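Local coordinates for protein tumor necrosis factor receptor superfamily member 11B (Homo sapiens, PDB 3URF) that acts as a soluble decoy receptor that captures the cytokine RANKL and so restrains osteoclast formation and bone resorption, at residues 128-133 and 137-142. Numbering follows the deposited sequence.
Sequences FFSNET and APCRKH
Phe128 and Phe129 leave their strand on opposite faces of a short antiparallel hairpin, and each finds a different part of 137-142. Phe128 pairs with Lys141 as a non-hydrogen-bonded pair, their CA atoms 4.1 Å apart. With CG anti to its own carbonyl carbon (chi1 -70°), the Phe128 ring crosses the root of the Lys141 side chain at a slant, CZ 4.2 Å from Lys141 CE, while the ammonium end leads away. With an alanine in place of this phenylalanine, the aliphatic part of Lys141 would probably lose its apolar cover and turn more freely.

Phe129 and Arg140 form the hydrogen-bonded pair: Phe129 N donates to Arg140 O at 3.0 Å, and Arg140 N returns a bond to Phe129 O at 3.1 Å. The Phe129 ring turns back towards the partner strand, its CD2/CE2 side against the Arg140 carbonyl and Lys141 O at its edge, 3.7 Å from CE2. Its plane is only 19° from that of His142, but the centroids are 5.8 Å apart, giving little overlap. Arg140, long enough to run back towards the connecting loop, brings NH1 to a long salt bridge with Glu132 OE1 at 3.8 Å.

The hairpin belongs to the fourth cysteine-rich repeat of this secreted TNF-receptor family member. The Cys139-Cys124 disulfide ties it to Cys124, just after strand 120-123, and Ser130 OG and the backbone of Ala137 bond to Phe107 and Val109 in strand 107-111 of the preceding repeat.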
ATOM      1  N   PHE B 128     -36.069  31.286 -19.650  1.00109.02           N
ATOM      2  CA  PHE B 128     -34.770  31.031 -20.272  1.00 98.43           C
ATOM      3  C   PHE B 128     -34.749  29.670 -20.943  1.00104.86           C
ATOM      4  O   PHE B 128     -35.722  28.920 -20.881  1.00116.30           O
ATOM      5  CB  PHE B 128     -33.649  31.097 -19.242  1.00 89.93           C
ATOM      6  CG  PHE B 128     -33.378  32.476 -18.733  1.00 86.01           C
ATOM      7  CD1 PHE B 128     -32.382  33.250 -19.301  1.00 80.50           C
ATOM      8  CD2 PHE B 128     -34.125  33.005 -17.690  1.00 89.76           C
ATOM      9  CE1 PHE B 128     -32.127  34.530 -18.837  1.00 86.69           C
ATOM     10  CE2 PHE B 128     -33.880  34.284 -17.222  1.00 90.17           C
ATOM     11  CZ  PHE B 128     -32.879  35.049 -17.798  1.00 89.71           C
ATOM     12  N   PHE B 129     -33.629  29.346 -21.574  1.00 98.26           N
ATOM     13  CA  PHE B 129     -33.530  28.093 -22.302  1.00 94.67           C
ATOM     14  C   PHE B 129     -32.108  27.840 -22.822  1.00 92.14           C
ATOM     15  O   PHE B 129     -31.249  28.735 -22.779  1.00 71.81           O
ATOM     16  CB  PHE B 129     -34.518  28.107 -23.476  1.00 78.60           C
ATOM     17  CG  PHE B 129     -34.029  28.884 -24.661  1.00 86.06           C
ATOM     18  CD1 PHE B 129     -33.582  28.228 -25.804  1.00 85.53           C
ATOM     19  CD2 PHE B 129     -33.989  30.274 -24.628  1.00 99.34           C
ATOM     20  CE1 PHE B 129     -33.121  28.944 -26.898  1.00 87.86           C
ATOM     21  CE2 PHE B 129     -33.526  31.003 -25.722  1.00 94.73           C
ATOM     22  CZ  PHE B 129     -33.090  30.336 -26.856  1.00 91.04           C
ATOM     23  N   SER B 130     -31.881  26.608 -23.284  1.00 94.13           N
ATOM     24  CA  SER B 130     -30.748  26.260 -24.148  1.00101.05           C
ATOM     25  C   SER B 130     -31.114  25.068 -25.037  1.00 97.92           C
ATOM     26  O   SER B 130     -31.568  24.039 -24.539  1.00 85.05           O
ATOM     27  CB  SER B 130     -29.482  25.959 -23.331  1.00 96.22           C
ATOM     28  OG  SER B 130     -29.811  25.703 -21.980  1.00 99.01           O
ATOM     29  N   ASN B 131     -30.916  25.209 -26.348  1.00102.74           N
ATOM     30  CA  ASN B 131     -31.261  24.140 -27.291  1.00110.09           C
ATOM     31  C   ASN B 131     -30.212  23.019 -27.427  1.00122.57           C
ATOM     32  O   ASN B 131     -30.414  22.063 -28.179  1.00124.72           O
ATOM     33  CB  ASN B 131     -31.631  24.717 -28.675  1.00107.24           C
ATOM     34  CG  ASN B 131     -30.480  25.478 -29.337  1.00112.84           C
ATOM     35  OD1 ASN B 131     -29.305  25.189 -29.095  1.00123.47           O
ATOM     36  ND2 ASN B 131     -30.818  26.452 -30.189  1.00101.46           N
ATOM     37  N   GLU B 132     -29.105  23.118 -26.692  1.00123.99           N
ATOM     38  CA  GLU B 132     -27.972  22.224 -26.934  1.00115.22           C
ATOM     39  C   GLU B 132     -27.271  21.672 -25.699  1.00105.37           C
ATOM     40  O   GLU B 132     -27.498  22.115 -24.569  1.00 92.61           O
ATOM     41  CB  GLU B 132     -26.932  22.941 -27.785  1.00112.50           C
ATOM     42  CG  GLU B 132     -26.440  24.223 -27.152  1.00111.56           C
ATOM     43  CD  GLU B 132     -25.519  24.990 -28.066  1.00121.03           C
ATOM     44  OE1 GLU B 132     -25.258  26.183 -27.790  1.00114.86           O
ATOM     45  OE2 GLU B 132     -25.064  24.392 -29.067  1.00129.14           O
ATOM     46  N   THR B 133     -26.411  20.687 -25.945  1.00106.17           N
ATOM     47  CA  THR B 133     -25.497  20.187 -24.933  1.00104.39           C
ATOM     48  C   THR B 133     -24.160  20.851 -25.189  1.00100.47           C
ATOM     49  O   THR B 133     -23.473  20.527 -26.161  1.00 97.69           O
ATOM     50  CB  THR B 133     -25.312  18.663 -25.017  1.00 97.93           C
ATOM     51  OG1 THR B 133     -26.364  18.091 -25.801  1.00104.49           O
ATOM     52  CG2 THR B 133     -25.325  18.047 -23.624  1.00 91.14           C
ATOM     53  N   ALA B 137     -21.808  27.042 -23.304  1.00 85.71           N
ATOM     54  CA  ALA B 137     -22.929  27.941 -23.570  1.00 83.74           C
ATOM     55  C   ALA B 137     -23.851  28.174 -22.372  1.00 89.42           C
ATOM     56  O   ALA B 137     -24.314  27.217 -21.746  1.00 77.68           O
ATOM     57  CB  ALA B 137     -23.724  27.426 -24.750  1.00 80.82           C
ATOM     58  N   PRO B 138     -24.132  29.456 -22.065  1.00102.80           N
ATOM     59  CA  PRO B 138     -25.006  29.893 -20.966  1.00 99.33           C
ATOM     60  C   PRO B 138     -26.487  29.728 -21.300  1.00 94.38           C
ATOM     61  O   PRO B 138     -26.833  29.418 -22.444  1.00 84.15           O
ATOM     62  CB  PRO B 138     -24.694  31.394 -20.837  1.00 91.83           C
ATOM     63  CG  PRO B 138     -23.507  31.657 -21.743  1.00 91.80           C
ATOM     64  CD  PRO B 138     -23.571  30.603 -22.799  1.00 96.01           C
ATOM     65  N   CYS B 139     -27.345  29.931 -20.302  1.00 97.37           N
ATOM     66  CA  CYS B 139     -28.786  30.040 -20.529  1.00 91.34           C
ATOM     67  C   CYS B 139     -29.089  31.379 -21.181  1.00 88.50           C
ATOM     68  O   CYS B 139     -28.810  32.434 -20.604  1.00 84.63           O
ATOM     69  CB  CYS B 139     -29.561  29.928 -19.213  1.00 92.40           C
ATOM     70  SG  CYS B 139     -29.823  28.226 -18.598  1.00108.30           S
ATOM     71  N   ARG B 140     -29.638  31.331 -22.392  1.00 93.69           N
ATOM     72  CA  ARG B 140     -30.083  32.536 -23.092  1.00105.63           C
ATOM     73  C   ARG B 140     -31.573  32.765 -22.809  1.00105.62           C
ATOM     74  O   ARG B 140     -32.347  31.812 -22.682  1.00107.47           O
ATOM     75  CB  ARG B 140     -29.810  32.422 -24.603  1.00110.70           C
ATOM     76  CG  ARG B 140     -28.334  32.618 -24.985  1.00118.11           C
ATOM     77  CD  ARG B 140     -27.876  31.677 -26.111  1.00124.91           C
ATOM     78  NE  ARG B 140     -26.418  31.684 -26.273  1.00126.04           N
ATOM     79  CZ  ARG B 140     -25.734  30.771 -26.961  1.00127.97           C
ATOM     80  NH1 ARG B 140     -26.372  29.767 -27.556  1.00127.63           N
ATOM     81  NH2 ARG B 140     -24.411  30.854 -27.053  1.00129.54           N
ATOM     82  N   LYS B 141     -31.983  34.020 -22.687  1.00 99.02           N
ATOM     83  CA  LYS B 141     -33.371  34.277 -22.327  1.00104.83           C
ATOM     84  C   LYS B 141     -34.308  34.264 -23.536  1.00 96.85           C
ATOM     85  O   LYS B 141     -33.896  34.576 -24.652  1.00 89.10           O
ATOM     86  CB  LYS B 141     -33.499  35.571 -21.527  1.00105.00           C
ATOM     87  CG  LYS B 141     -34.032  36.745 -22.293  1.00109.64           C
ATOM     88  CD  LYS B 141     -34.311  37.902 -21.343  1.00117.47           C
ATOM     89  CE  LYS B 141     -35.267  37.496 -20.226  1.00115.43           C
ATOM     90  NZ  LYS B 141     -35.584  38.634 -19.311  1.00115.27           N
ATOM     91  N   HIS B 142     -35.561  33.876 -23.311  1.00 93.29           N
ATOM     92  CA  HIS B 142     -36.531  33.806 -24.396  1.00 93.69           C
ATOM     93  C   HIS B 142     -36.461  35.103 -25.172  1.00 89.38           C
ATOM     94  O   HIS B 142     -36.547  36.183 -24.593  1.00 83.39           O
ATOM     95  CB  HIS B 142     -37.953  33.600 -23.861  1.00101.72           C
ATOM     96  CG  HIS B 142     -38.183  32.257 -23.245  1.00107.17           C
ATOM     97  ND1 HIS B 142     -37.587  31.107 -23.719  1.00108.33           N
ATOM     98  CD2 HIS B 142     -38.943  31.879 -22.191  1.00109.20           C
ATOM     99  CE1 HIS B 142     -37.966  30.081 -22.978  1.00105.30           C
ATOM    100  NE2 HIS B 142     -38.788  30.522 -22.044  1.00106.92           N
TER